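Local coordinates for protein AP endonuclease, family 2 (Brucella melitensis biovar Abortus, PDB 3NGF) that probably interconverts hydroxypyruvate and tartronate semialdehyde as a manganese-binding TIM-barrel isomerase of the hyi family, a fold it shares with AP endonucleases of family 2, at residues Val210-Val215 with Gly242-Glu247; Leu184-Ala189 with Leu226-Leu231; Phe12-Ser17 with Gly38-Leu43; Arg218-Glu223 with Asn249-Thr254. All coordinates share one frame; numbering follows the deposited sequence.

All four contacts belong to one closed, eight-stranded parallel barrel. Along the chain, contact 3 closes first, joining strands 11-15 and 39-41; the segments of contacts 1, 2 and 4 then alternate. Contacts 1 and 3 lie side by side, centres about 10 Å apart, because strand 243-246 pairs with strand 11-15. Contact 2, about 7 Å from contact 1 between centres, packs the start of helix 186-192 against helix 228-237. Contact 4 ties together the loops that follow strands 207-212 and 243-246, its centre about 12 Å from that of contact 1. Contacts 1 and 2 supply three of the four protein ligands of manganese; E41 of contact 3 bonds to one of them, Q211, and R218 of contact 4 lies nearby.

Contact 1: Val210-Val215 with Gly242-Glu247; sequences VQIASV and GWVGCE. With MN (manganese (II) ion), chain C.
Q211 and E247 meet at the manganese ion, each giving it one oxygen: Q211 OE1 lies 2.3 Å from the metal, E247 OE1 2.1 Å. Their flat ends, an amide and a carboxylate, are turned 41° from each other, and the shared ion allows two oxygens to sit close together. Two waters fill further positions, and E150 and D185 complete the site. The neutral amide of Q211 suits its place twice over, since its oxygen can bind the metal while NE2 donates to E41, which should fix the way round of the amide. E247, also a predicted proton donor or acceptor, reaches the metal with CG anti to its backbone N (chi1 -169°) and the chain extended beyond.

Behind this first shell stand the last two strands of the TIM barrel, 207-212 and 243-246, linked by helix 228-237 in a beta-alpha-beta unit. They run parallel, with Q211 paired to G245. G245 N donates to V210 O at 2.7 Å, and I212 N returns a bond to G245 O at 3.0 Å. Having no side chain, G245 leaves the place where a CB would stand to CG of Q211. On the other face the strands are apolar: I212 CG2 meets V244 CG1 at 3.7 Å, the two side chains crossing nearly at right angles; F12 packs on both, and F232 of helix 228-237 on I212.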
loop_
_atom_site.group_PDB
_atom_site.type_symbol
_atom_site.label_atom_id
_atom_site.label_comp_id
_atom_site.label_asym_id
_atom_site.label_seq_id
_atom_site.Cartn_x
_atom_site.Cartn_y
_atom_site.Cartn_z
ATOM N N VAL A 210 -1.849 3.235 5.839
ATOM C CA VAL A 210 -2.649 2.224 6.499
ATOM C C VAL A 210 -3.643 1.718 5.440
ATOM O O VAL A 210 -4.101 2.473 4.596
ATOM C CB VAL A 210 -3.385 2.793 7.733
ATOM C CG1 VAL A 210 -4.363 1.731 8.345
ATOM C CG2 VAL A 210 -2.388 3.294 8.781
ATOM N N GLN A 211 -3.928 0.430 5.486
ATOM C CA GLN A 211 -4.969 -0.183 4.679
ATOM C C GLN A 211 -5.874 -1.022 5.569
ATOM O O GLN A 211 -5.457 -1.463 6.652
ATOM C CB GLN A 211 -4.377 -1.044 3.574
ATOM C CG GLN A 211 -3.721 -0.219 2.452
ATOM C CD GLN A 211 -2.970 -1.088 1.497
ATOM O OE1 GLN A 211 -2.282 -2.013 1.906
ATOM N NE2 GLN A 211 -3.123 -0.826 0.207
ATOM N N ILE A 212 -7.115 -1.191 5.115
ATOM C CA ILE A 212 -8.153 -1.932 5.839
ATOM C C ILE A 212 -8.987 -2.863 4.948
ATOM O O ILE A 212 -9.192 -2.621 3.749
ATOM C CB ILE A 212 -9.115 -0.989 6.626
ATOM C CG1 ILE A 212 -9.969 -0.128 5.685
ATOM C CG2 ILE A 212 -8.321 -0.132 7.637
ATOM C CD1 ILE A 212 -11.065 0.709 6.400
ATOM N N ALA A 213 -9.467 -3.948 5.567
ATOM C CA ALA A 213 -10.379 -4.891 4.955
ATOM C C ALA A 213 -10.860 -5.803 6.081
ATOM O O ALA A 213 -10.136 -6.009 7.082
ATOM C CB ALA A 213 -9.687 -5.729 3.823
ATOM N N SER A 214 -12.067 -6.338 5.958
ATOM C CA SER A 214 -12.564 -7.265 6.985
ATOM C C SER A 214 -11.664 -8.494 7.127
ATOM O O SER A 214 -11.056 -8.952 6.152
ATOM C CB SER A 214 -14.019 -7.693 6.715
ATOM O OG SER A 214 -14.128 -8.617 5.659
ATOM N N VAL A 215 -11.602 -9.014 8.348
ATOM C CA VAL A 215 -10.892 -10.255 8.640
ATOM C C VAL A 215 -11.949 -11.264 9.134
ATOM O O VAL A 215 -12.712 -10.943 10.028
ATOM C CB VAL A 215 -9.785 -10.030 9.704
ATOM C CG1 VAL A 215 -9.111 -11.363 10.064
ATOM C CG2 VAL A 215 -8.753 -9.002 9.221
ATOM N N GLY A 242 -2.150 10.453 7.786
ATOM C CA GLY A 242 -2.039 9.969 6.407
ATOM C C GLY A 242 -3.413 9.535 5.917
ATOM O O GLY A 242 -4.426 10.001 6.427
ATOM N N TRP A 243 -3.448 8.640 4.934
ATOM C CA TRP A 243 -4.693 8.145 4.369
ATOM C C TRP A 243 -4.911 6.708 4.815
ATOM O O TRP A 243 -3.963 6.022 5.191
ATOM C CB TRP A 243 -4.642 8.164 2.843
ATOM C CG TRP A 243 -4.635 9.528 2.211
ATOM C CD1 TRP A 243 -3.573 10.342 2.057
ATOM C CD2 TRP A 243 -5.749 10.210 1.646
ATOM N NE1 TRP A 243 -3.942 11.502 1.419
ATOM C CE2 TRP A 243 -5.280 11.447 1.154
ATOM C CE3 TRP A 243 -7.100 9.891 1.490
ATOM C CZ2 TRP A 243 -6.120 12.379 0.549
ATOM C CZ3 TRP A 243 -7.943 10.834 0.874
ATOM C CH2 TRP A 243 -7.444 12.036 0.398
ATOM N N VAL A 244 -6.146 6.260 4.725
ATOM C CA VAL A 244 -6.508 4.877 4.993
ATOM C C VAL A 244 -7.021 4.250 3.701
ATOM O O VAL A 244 -8.095 4.634 3.201
ATOM C CB VAL A 244 -7.569 4.770 6.120
ATOM C CG1 VAL A 244 -7.928 3.311 6.383
ATOM C CG2 VAL A 244 -7.051 5.417 7.392
ATOM N N GLY A 245 -6.241 3.336 3.125
ATOM C CA GLY A 245 -6.602 2.696 1.854
ATOM C C GLY A 245 -7.621 1.584 2.029
ATOM O O GLY A 245 -7.464 0.737 2.902
ATOM N N CYS A 246 -8.664 1.598 1.203
ATOM C CA CYS A 246 -9.720 0.570 1.232
ATOM C C CYS A 246 -9.433 -0.583 0.245
ATOM O O CYS A 246 -10.063 -0.723 -0.819
ATOM C CB CYS A 246 -11.076 1.214 0.946
ATOM S SG CYS A 246 -11.536 2.472 2.173
ATOM N N GLU A 247 -8.503 -1.441 0.635
ATOM C CA GLU A 247 -8.067 -2.546 -0.175
ATOM C C GLU A 247 -8.856 -3.783 0.252
ATOM O O GLU A 247 -8.319 -4.712 0.912
ATOM C CB GLU A 247 -6.580 -2.798 0.016
ATOM C CG GLU A 247 -6.053 -3.754 -1.010
ATOM C CD GLU A 247 -4.608 -4.101 -0.797
ATOM O OE1 GLU A 247 -4.071 -3.873 0.311
ATOM O OE2 GLU A 247 -4.025 -4.625 -1.752
HETATM MN MN MN C . -2.293 -4.233 1.329
HETATM O O HOH W 1 -1.028 -3.545 -0.675
HETATM O O HOH W 2 -2.164 -6.303 0.410
#

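Contact 2: Leu184-Ala189 with Leu226-Leu231. With MN (manganese (II) ion), chain C.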
loop_
_atom_site.group_PDB
_atom_site.type_symbol
_atom_site.label_atom_id
_atom_site.label_comp_id
_atom_site.label_asym_id
_atom_site.label_seq_id
_atom_site.Cartn_x
_atom_site.Cartn_y
_atom_site.Cartn_z
ATOM N N LEU A 184 1.170 -0.240 6.806
ATOM C CA LEU A 184 0.455 -1.055 7.804
ATOM C C LEU A 184 -0.947 -1.414 7.289
ATOM O O LEU A 184 -1.890 -0.609 7.398
ATOM C CB LEU A 184 0.366 -0.251 9.106
ATOM C CG LEU A 184 -0.412 -0.828 10.290
ATOM C CD1 LEU A 184 0.069 -2.238 10.618
ATOM C CD2 LEU A 184 -0.352 0.107 11.526
ATOM N N ASP A 185 -1.063 -2.588 6.681
ATOM C CA ASP A 185 -2.349 -3.140 6.238
ATOM C C ASP A 185 -2.885 -3.984 7.413
ATOM O O ASP A 185 -2.275 -5.015 7.821
ATOM C CB ASP A 185 -2.126 -3.930 4.944
ATOM C CG ASP A 185 -3.395 -4.543 4.362
ATOM O OD1 ASP A 185 -4.283 -4.902 5.135
ATOM O OD2 ASP A 185 -3.499 -4.724 3.123
ATOM N N LEU A 186 -3.978 -3.509 8.004
ATOM C CA LEU A 186 -4.440 -4.086 9.272
ATOM C C LEU A 186 -5.025 -5.475 9.065
ATOM O O LEU A 186 -5.104 -6.303 9.997
ATOM C CB LEU A 186 -5.431 -3.139 9.961
ATOM C CG LEU A 186 -4.804 -1.861 10.497
ATOM C CD1 LEU A 186 -5.888 -0.892 10.946
ATOM C CD2 LEU A 186 -3.805 -2.163 11.646
ATOM N N TYR A 187 -5.450 -5.742 7.839
ATOM C CA TYR A 187 -5.875 -7.094 7.465
ATOM C C TYR A 187 -4.676 -8.072 7.640
ATOM O O TYR A 187 -4.791 -9.128 8.301
ATOM C CB TYR A 187 -6.419 -7.071 6.014
ATOM C CG TYR A 187 -6.648 -8.426 5.392
ATOM C CD1 TYR A 187 -7.819 -9.131 5.613
ATOM C CD2 TYR A 187 -5.693 -8.993 4.560
ATOM C CE1 TYR A 187 -8.023 -10.403 5.051
ATOM C CE2 TYR A 187 -5.895 -10.231 3.976
ATOM C CZ TYR A 187 -7.037 -10.942 4.238
ATOM O OH TYR A 187 -7.201 -12.177 3.644
ATOM N N HIS A 188 -3.536 -7.712 7.067
ATOM C CA HIS A 188 -2.352 -8.560 7.196
ATOM C C HIS A 188 -1.844 -8.607 8.651
ATOM O O HIS A 188 -1.419 -9.646 9.117
ATOM C CB HIS A 188 -1.247 -8.061 6.257
ATOM C CG HIS A 188 -1.577 -8.170 4.797
ATOM N ND1 HIS A 188 -2.070 -9.322 4.220
ATOM C CD2 HIS A 188 -1.392 -7.294 3.784
ATOM C CE1 HIS A 188 -2.198 -9.132 2.916
ATOM N NE2 HIS A 188 -1.818 -7.898 2.633
ATOM N N ALA A 189 -1.884 -7.470 9.349
ATOM C CA ALA A 189 -1.377 -7.357 10.721
ATOM C C ALA A 189 -2.225 -8.217 11.652
ATOM O O ALA A 189 -1.693 -8.884 12.541
ATOM C CB ALA A 189 -1.405 -5.919 11.188
ATOM N N LEU A 226 -12.684 -7.729 13.520
ATOM C CA LEU A 226 -12.179 -6.442 13.975
ATOM C C LEU A 226 -13.294 -5.406 14.066
ATOM O O LEU A 226 -14.183 -5.368 13.233
ATOM C CB LEU A 226 -11.074 -5.914 13.064
ATOM C CG LEU A 226 -9.786 -6.730 12.901
ATOM C CD1 LEU A 226 -8.811 -6.005 11.944
ATOM C CD2 LEU A 226 -9.111 -7.043 14.241
ATOM N N ASN A 227 -13.220 -4.573 15.097
ATOM C CA ASN A 227 -14.072 -3.409 15.250
ATOM C C ASN A 227 -13.361 -2.184 14.656
ATOM O O ASN A 227 -12.608 -1.488 15.340
ATOM C CB ASN A 227 -14.375 -3.224 16.739
ATOM C CG ASN A 227 -15.240 -2.016 17.028
ATOM O OD1 ASN A 227 -15.748 -1.364 16.127
ATOM N ND2 ASN A 227 -15.383 -1.701 18.296
ATOM N N TYR A 228 -13.582 -1.939 13.364
ATOM C CA TYR A 228 -12.848 -0.906 12.661
ATOM C C TYR A 228 -13.099 0.517 13.174
ATOM O O TYR A 228 -12.178 1.278 13.205
ATOM C CB TYR A 228 -13.003 -1.004 11.129
ATOM C CG TYR A 228 -11.965 -1.909 10.496
ATOM C CD1 TYR A 228 -10.639 -1.519 10.426
ATOM C CD2 TYR A 228 -12.299 -3.178 10.041
ATOM C CE1 TYR A 228 -9.680 -2.323 9.903
ATOM C CE2 TYR A 228 -11.337 -3.998 9.485
ATOM C CZ TYR A 228 -10.025 -3.564 9.414
ATOM O OH TYR A 228 -9.034 -4.342 8.867
ATOM N N PRO A 229 -14.333 0.868 13.609
ATOM C CA PRO A 229 -14.498 2.208 14.191
ATOM C C PRO A 229 -13.589 2.482 15.398
ATOM O O PRO A 229 -13.081 3.600 15.563
ATOM C CB PRO A 229 -15.982 2.249 14.566
ATOM C CG PRO A 229 -16.637 1.316 13.573
ATOM C CD PRO A 229 -15.623 0.252 13.259
ATOM N N TYR A 230 -13.364 1.468 16.226
ATOM C CA TYR A 230 -12.448 1.618 17.345
ATOM C C TYR A 230 -11.044 1.865 16.845
ATOM O O TYR A 230 -10.332 2.740 17.371
ATOM C CB TYR A 230 -12.432 0.376 18.233
ATOM C CG TYR A 230 -11.402 0.480 19.338
ATOM C CD1 TYR A 230 -11.638 1.274 20.437
ATOM C CD2 TYR A 230 -10.182 -0.199 19.265
ATOM C CE1 TYR A 230 -10.721 1.371 21.443
ATOM C CE2 TYR A 230 -9.244 -0.092 20.280
ATOM C CZ TYR A 230 -9.511 0.690 21.353
ATOM O OH TYR A 230 -8.614 0.808 22.407
ATOM N N LEU A 231 -10.643 1.091 15.835
ATOM C CA LEU A 231 -9.288 1.189 15.297
ATOM C C LEU A 231 -9.090 2.569 14.639
ATOM O O LEU A 231 -8.019 3.151 14.747
ATOM C CB LEU A 231 -9.024 0.040 14.314
ATOM C CG LEU A 231 -8.847 -1.348 14.956
ATOM C CD1 LEU A 231 -8.844 -2.433 13.867
ATOM C CD2 LEU A 231 -7.573 -1.434 15.791
HETATM MN MN MN C . -2.293 -4.233 1.329
HETATM O O HOH W 2 -2.164 -6.303 0.410
HETATM O O HOH W 1 -1.028 -3.545 -0.675
#
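L186 leaves the first turn of helix 186-192 with its CB directed at the segment 226-231, and that CB meets Y228 OH at 4.0 Å. Farther out, CD1 lies at the edge of the Y228 ring, near the ring plane, 4.2 Å from CE1. The two side chains slide past each other in opposite directions. The same CD1 then reaches L231 CD1 at 4.4 Å, a loose apolar touch. With CG anti to the carbonyl carbon (chi1 -69°), the leucine puts this methyl where it touches both the ring edge and L231; nearly opposite L231 CD1, the methyl backs onto V210 of strand 207-212. L226 approaches from the loop before helix 228-237, its CD1 standing 4.2 Å from L186 O.

In the TIM barrel this joins the helix that starts straight after strand 180-185 to the one following strand 207-212. Tyrosine suits position 228 because its ring turns a C-H edge to the L186 methyl, while its hydroxyl is hydrogen-bonded to A213 O.

D185, the last residue of strand 180-185, binds manganese through OD2 at 2.2 Å. It is also the N-cap of helix 186-192, its OD1 weakly accepting Y187 N at 3.1 Å and H188 N at 3.5 Å. H188 NE2 is hydrogen-bonded, at 2.8 Å, to a metal-bound water, which sits in the plane of the imidazole at its edge.

Contact 3: Phe12-Ser17 with Gly38-Leu43; sequences FAANLS and GGVEFL
The backbones of F12-S17 and G38-L43 join as neighbouring parallel strands, the first beta-alpha-beta unit of the TIM barrel, with helix 25-34 between them. A14 sits at the middle: its N donates to G39 O at 3.0 Å, and its O accepts E41 N at 2.9 Å. L16 N continues the ladder to E41 O at 2.8 Å.

Polar side chains add two bonds across the strands and one local one. N15 ND2 donates to E41 OE2 at 2.9 Å, 28° out of the carboxylate plane on its anti side; the amide and carboxylate planes are 86° apart. E41 CG stands between its backbone N and carbonyl carbon (chi1 64°) with the chain extended beyond, which brings OE2 to N15. Asparagine suits position 15, its NH2 serving E41 while OD1 accepts S17 N, an Asx turn that bends the chain as the strand ends. S17 OG takes L43 N at 2.9 Å, a nearly straight bond.

On the other, apolar face V40 CG1 packs against both methyls of L16, 3.9 Å from CD2, and L16 CB lies at the edge of the F42 ring. Helix 25-34 covers A14, L16 and F42.

E41 also accepts from H209 and from Q211, a manganese ligand. A buried carboxylate gripped by three donors is probably kept ionised, and it ties this strand pair to the second shell of the metal site.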
loop_
_atom_site.group_PDB
_atom_site.type_symbol
_atom_site.label_atom_id
_atom_site.label_comp_id
_atom_site.label_asym_id
_atom_site.label_seq_id
_atom_site.Cartn_x
_atom_site.Cartn_y
_atom_site.Cartn_z
ATOM N N PHE A 12 -10.136 8.504 3.816
ATOM C CA PHE A 12 -10.137 7.206 3.136
ATOM C C PHE A 12 -9.894 7.347 1.635
ATOM O O PHE A 12 -10.388 8.268 0.969
ATOM C CB PHE A 12 -11.449 6.447 3.370
ATOM C CG PHE A 12 -11.690 6.113 4.786
ATOM C CD1 PHE A 12 -11.195 4.930 5.320
ATOM C CD2 PHE A 12 -12.360 7.006 5.621
ATOM C CE1 PHE A 12 -11.387 4.630 6.667
ATOM C CE2 PHE A 12 -12.566 6.714 6.946
ATOM C CZ PHE A 12 -12.080 5.501 7.481
ATOM N N ALA A 13 -9.097 6.414 1.120
ATOM C CA ALA A 13 -8.786 6.321 -0.303
ATOM C C ALA A 13 -9.385 5.028 -0.847
ATOM O O ALA A 13 -9.134 3.950 -0.294
ATOM C CB ALA A 13 -7.285 6.283 -0.502
ATOM N N ALA A 14 -10.173 5.121 -1.913
ATOM C CA ALA A 14 -10.700 3.939 -2.587
ATOM C C ALA A 14 -9.551 3.219 -3.295
ATOM O O ALA A 14 -8.711 3.866 -3.930
ATOM C CB ALA A 14 -11.792 4.330 -3.603
ATOM N N ASN A 15 -9.464 1.907 -3.136
ATOM C CA ASN A 15 -8.525 1.114 -3.936
ATOM C C ASN A 15 -9.185 0.683 -5.263
ATOM O O ASN A 15 -10.099 -0.152 -5.283
ATOM C CB ASN A 15 -7.985 -0.090 -3.144
ATOM C CG ASN A 15 -6.879 -0.805 -3.873
ATOM O OD1 ASN A 15 -7.089 -1.275 -4.986
ATOM N ND2 ASN A 15 -5.677 -0.878 -3.261
ATOM N N LEU A 16 -8.729 1.264 -6.372
ATOM C CA LEU A 16 -9.347 1.037 -7.683
ATOM C C LEU A 16 -8.927 -0.279 -8.344
ATOM O O LEU A 16 -9.436 -0.600 -9.410
ATOM C CB LEU A 16 -9.070 2.222 -8.620
ATOM C CG LEU A 16 -9.402 3.608 -8.070
ATOM C CD1 LEU A 16 -9.254 4.660 -9.190
ATOM C CD2 LEU A 16 -10.847 3.716 -7.459
ATOM N N SER A 17 -8.000 -1.030 -7.738
ATOM C CA SER A 17 -7.663 -2.361 -8.204
ATOM C C SER A 17 -8.689 -3.355 -7.650
ATOM O O SER A 17 -9.076 -4.290 -8.353
ATOM C CB SER A 17 -6.233 -2.773 -7.777
ATOM O OG SER A 17 -5.241 -1.937 -8.399
ATOM N N GLY A 38 -12.070 11.307 -1.762
ATOM C CA GLY A 38 -11.172 12.382 -2.212
ATOM C C GLY A 38 -9.815 11.854 -2.641
ATOM O O GLY A 38 -9.018 12.589 -3.242
ATOM N N GLY A 39 -9.540 10.592 -2.325
ATOM C CA GLY A 39 -8.267 9.963 -2.668
ATOM C C GLY A 39 -8.459 8.573 -3.219
ATOM O O GLY A 39 -9.473 7.910 -2.928
ATOM N N VAL A 40 -7.492 8.127 -4.029
ATOM C CA VAL A 40 -7.496 6.774 -4.554
ATOM C C VAL A 40 -6.094 6.148 -4.461
ATOM O O VAL A 40 -5.079 6.853 -4.378
ATOM C CB VAL A 40 -7.988 6.696 -6.013
ATOM C CG1 VAL A 40 -9.456 7.136 -6.120
ATOM C CG2 VAL A 40 -7.104 7.536 -6.937
ATOM N N GLU A 41 -6.075 4.830 -4.501
ATOM C CA GLU A 41 -4.842 4.040 -4.614
ATOM C C GLU A 41 -5.112 2.911 -5.587
ATOM O O GLU A 41 -6.275 2.586 -5.859
ATOM C CB GLU A 41 -4.412 3.491 -3.261
ATOM C CG GLU A 41 -5.389 2.496 -2.616
ATOM C CD GLU A 41 -4.905 1.974 -1.278
ATOM O OE1 GLU A 41 -4.170 2.704 -0.571
ATOM O OE2 GLU A 41 -5.276 0.818 -0.931
ATOM N N PHE A 42 -4.049 2.265 -6.060
ATOM C CA PHE A 42 -4.184 1.050 -6.854
ATOM C C PHE A 42 -2.813 0.407 -6.925
ATOM O O PHE A 42 -1.852 1.005 -6.455
ATOM C CB PHE A 42 -4.779 1.298 -8.272
ATOM C CG PHE A 42 -4.238 2.520 -8.957
ATOM C CD1 PHE A 42 -2.938 2.534 -9.442
ATOM C CD2 PHE A 42 -5.013 3.650 -9.099
ATOM C CE1 PHE A 42 -2.418 3.683 -10.074
ATOM C CE2 PHE A 42 -4.503 4.786 -9.735
ATOM C CZ PHE A 42 -3.239 4.806 -10.217
ATOM N N LEU A 43 -2.696 -0.803 -7.461
ATOM C CA LEU A 43 -1.395 -1.468 -7.460
ATOM C C LEU A 43 -0.476 -0.920 -8.545
ATOM O O LEU A 43 0.567 -0.315 -8.244
ATOM C CB LEU A 43 -1.571 -2.984 -7.586
ATOM C CG LEU A 43 -1.960 -3.603 -6.246
ATOM C CD1 LEU A 43 -3.384 -3.318 -5.924
ATOM C CD2 LEU A 43 -1.669 -5.113 -6.207
HETATM O O HOH W 3 -11.847 10.409 0.938
#

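Contact 4: Arg218-Glu223 with Asn249-Thr254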
loop_
_atom_site.group_PDB
_atom_site.type_symbol
_atom_site.label_atom_id
_atom_site.label_comp_id
_atom_site.label_asym_id
_atom_site.label_seq_id
_atom_site.Cartn_x
_atom_site.Cartn_y
_atom_site.Cartn_z
ATOM N N ARG A 218 -11.967 -10.388 3.892
ATOM C CA ARG A 218 -11.373 -9.306 3.080
ATOM C C ARG A 218 -12.424 -8.515 2.309
ATOM O O ARG A 218 -12.239 -8.173 1.149
ATOM C CB ARG A 218 -10.259 -9.855 2.185
ATOM C CG ARG A 218 -9.157 -8.840 1.887
ATOM C CD ARG A 218 -7.998 -9.450 1.118
ATOM N NE ARG A 218 -6.891 -8.495 1.033
ATOM C CZ ARG A 218 -5.684 -8.772 0.533
ATOM N NH1 ARG A 218 -5.412 -9.963 0.013
ATOM N NH2 ARG A 218 -4.757 -7.832 0.525
ATOM N N HIS A 219 -13.516 -8.197 2.999
ATOM C CA HIS A 219 -14.607 -7.398 2.439
ATOM C C HIS A 219 -14.705 -6.043 3.171
ATOM O O HIS A 219 -13.761 -5.618 3.849
ATOM C CB HIS A 219 -15.957 -8.154 2.505
ATOM C CG HIS A 219 -15.970 -9.504 1.849
ATOM N ND1 HIS A 219 -15.528 -9.721 0.561
ATOM C CD2 HIS A 219 -16.442 -10.697 2.287
ATOM C CE1 HIS A 219 -15.685 -11.000 0.253
ATOM N NE2 HIS A 219 -16.247 -11.613 1.280
ATOM N N GLU A 220 -15.834 -5.350 3.022
ATOM C CA GLU A 220 -16.065 -4.074 3.696
ATOM C C GLU A 220 -15.687 -4.108 5.175
ATOM O O GLU A 220 -15.968 -5.111 5.858
ATOM C CB GLU A 220 -17.534 -3.676 3.568
ATOM C CG GLU A 220 -17.916 -3.151 2.185
ATOM C CD GLU A 220 -18.228 -4.226 1.125
ATOM O OE1 GLU A 220 -18.105 -5.441 1.382
ATOM O OE2 GLU A 220 -18.643 -3.827 0.016
ATOM N N PRO A 221 -15.109 -3.008 5.711
ATOM C CA PRO A 221 -14.664 -2.979 7.124
ATOM C C PRO A 221 -15.819 -2.758 8.126
ATOM O O PRO A 221 -15.721 -1.910 9.019
ATOM C CB PRO A 221 -13.724 -1.778 7.174
ATOM C CG PRO A 221 -14.298 -0.832 6.127
ATOM C CD PRO A 221 -14.773 -1.749 5.010
ATOM N N ASP A 222 -16.920 -3.455 7.928
ATOM C CA ASP A 222 -18.066 -3.359 8.817
ATOM C C ASP A 222 -18.534 -4.749 9.221
ATOM O O ASP A 222 -19.667 -4.913 9.659
ATOM C CB ASP A 222 -19.195 -2.601 8.133
ATOM C CG ASP A 222 -19.695 -3.292 6.888
ATOM O OD1 ASP A 222 -19.115 -4.317 6.467
ATOM O OD2 ASP A 222 -20.696 -2.809 6.355
ATOM N N GLU A 223 -17.679 -5.749 9.026
ATOM C CA GLU A 223 -18.022 -7.132 9.363
ATOM C C GLU A 223 -16.761 -7.819 9.856
ATOM O O GLU A 223 -15.665 -7.305 9.710
ATOM C CB GLU A 223 -18.567 -7.891 8.149
ATOM C CG GLU A 223 -17.500 -8.025 7.036
ATOM C CD GLU A 223 -17.818 -9.001 5.927
ATOM O OE1 GLU A 223 -18.982 -9.115 5.489
ATOM O OE2 GLU A 223 -16.861 -9.637 5.456
ATOM N N ASN A 249 -12.229 -6.478 -1.082
ATOM C CA ASN A 249 -13.069 -6.992 -2.163
ATOM C C ASN A 249 -14.520 -6.849 -1.758
ATOM O O ASN A 249 -14.968 -7.506 -0.819
ATOM C CB ASN A 249 -12.743 -8.451 -2.420
ATOM C CG ASN A 249 -11.281 -8.675 -2.679
ATOM O OD1 ASN A 249 -10.659 -7.979 -3.516
ATOM N ND2 ASN A 249 -10.713 -9.678 -2.008
ATOM N N PRO A 250 -15.273 -5.992 -2.455
ATOM C CA PRO A 250 -16.650 -5.781 -1.975
ATOM C C PRO A 250 -17.452 -7.083 -1.936
ATOM O O PRO A 250 -17.294 -7.931 -2.830
ATOM C CB PRO A 250 -17.214 -4.789 -2.998
ATOM C CG PRO A 250 -15.989 -4.040 -3.523
ATOM C CD PRO A 250 -14.932 -5.097 -3.590
ATOM N N ARG A 251 -18.292 -7.252 -0.914
ATOM C CA ARG A 251 -19.209 -8.408 -0.839
ATOM C C ARG A 251 -20.023 -8.584 -2.111
ATOM O O ARG A 251 -20.157 -9.692 -2.638
ATOM C CB ARG A 251 -20.192 -8.234 0.320
ATOM C CG ARG A 251 -19.676 -8.630 1.678
ATOM C CD ARG A 251 -20.797 -8.495 2.713
ATOM N NE ARG A 251 -21.208 -7.099 2.854
ATOM C CZ ARG A 251 -20.680 -6.217 3.703
ATOM N NH1 ARG A 251 -19.723 -6.571 4.553
ATOM N NH2 ARG A 251 -21.117 -4.958 3.709
ATOM N N GLY A 252 -20.608 -7.488 -2.573
ATOM C CA GLY A 252 -21.410 -7.493 -3.782
ATOM C C GLY A 252 -21.045 -6.296 -4.631
ATOM O O GLY A 252 -19.874 -6.075 -4.926
ATOM N N LYS A 253 -22.057 -5.529 -5.027
ATOM C CA LYS A 253 -21.833 -4.293 -5.777
ATOM C C LYS A 253 -21.086 -3.307 -4.885
ATOM O O LYS A 253 -21.464 -3.119 -3.737
ATOM C CB LYS A 253 -23.166 -3.685 -6.200
ATOM C CG LYS A 253 -23.043 -2.377 -6.974
ATOM C CD LYS A 253 -24.425 -1.871 -7.392
ATOM C CE LYS A 253 -24.330 -0.613 -8.239
ATOM N NZ LYS A 253 -23.496 -0.871 -9.444
ATOM N N THR A 254 -20.057 -2.644 -5.423
ATOM C CA THR A 254 -19.222 -1.769 -4.614
ATOM C C THR A 254 -20.053 -0.734 -3.827
ATOM O O THR A 254 -19.896 -0.632 -2.604
ATOM C CB THR A 254 -18.152 -1.031 -5.466
ATOM O OG1 THR A 254 -17.303 -1.984 -6.125
ATOM C CG2 THR A 254 -17.304 -0.140 -4.607
HETATM O O HOH W 4 -17.965 -1.377 -0.884
HETATM O O HOH W 5 -20.734 -4.793 -1.482
#
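A salt-bridge network and hydrogen bonds to the backbone join two irregular loops here, R218-E223 after strand 207-212 and N249-T254 after strand 243-246. R251 is the hub. Its NH1 meets E223 OE1 at 2.8 Å, from above the carboxylate plane, and D222 OD1 at 3.0 Å, on that oxygen's syn lone pair and within the guanidinium plane. The D222 carboxylate and the guanidinium are nearly coplanar, 21° apart, whereas E220 OE1 lies over the centre of one guanidinium face, a long ionic contact to which no guanidinium N-H points. A bend at chi3 (-64°) helps bring this long side chain back over the acids, and arginine suits the place by offering both an edge and a face to three carboxylates.

E220 OE1 also accepts the backbone N of R251 at 2.9 Å through its syn lone pair. Its OE2 takes two waters, which pass the link on to G252, K253 and T254. Both loops spring from the C-terminal ends of neighbouring barrel strands, the side on which a TIM barrel carries its active site, and R218 points from here toward the manganese, beside Y187 and H188.

Closer to the barrel the backbones meet directly: N249 N donates to R218 O at 2.8 Å. The imidazole of H219 gives its ND1 proton to N249 O at 2.7 Å, nearly in the ring plane, while R251 CA lies over one face of the ring. The hydroxyl of S214 is hydrogen-bonded to both H219 N and E223 OE2 of the first loop.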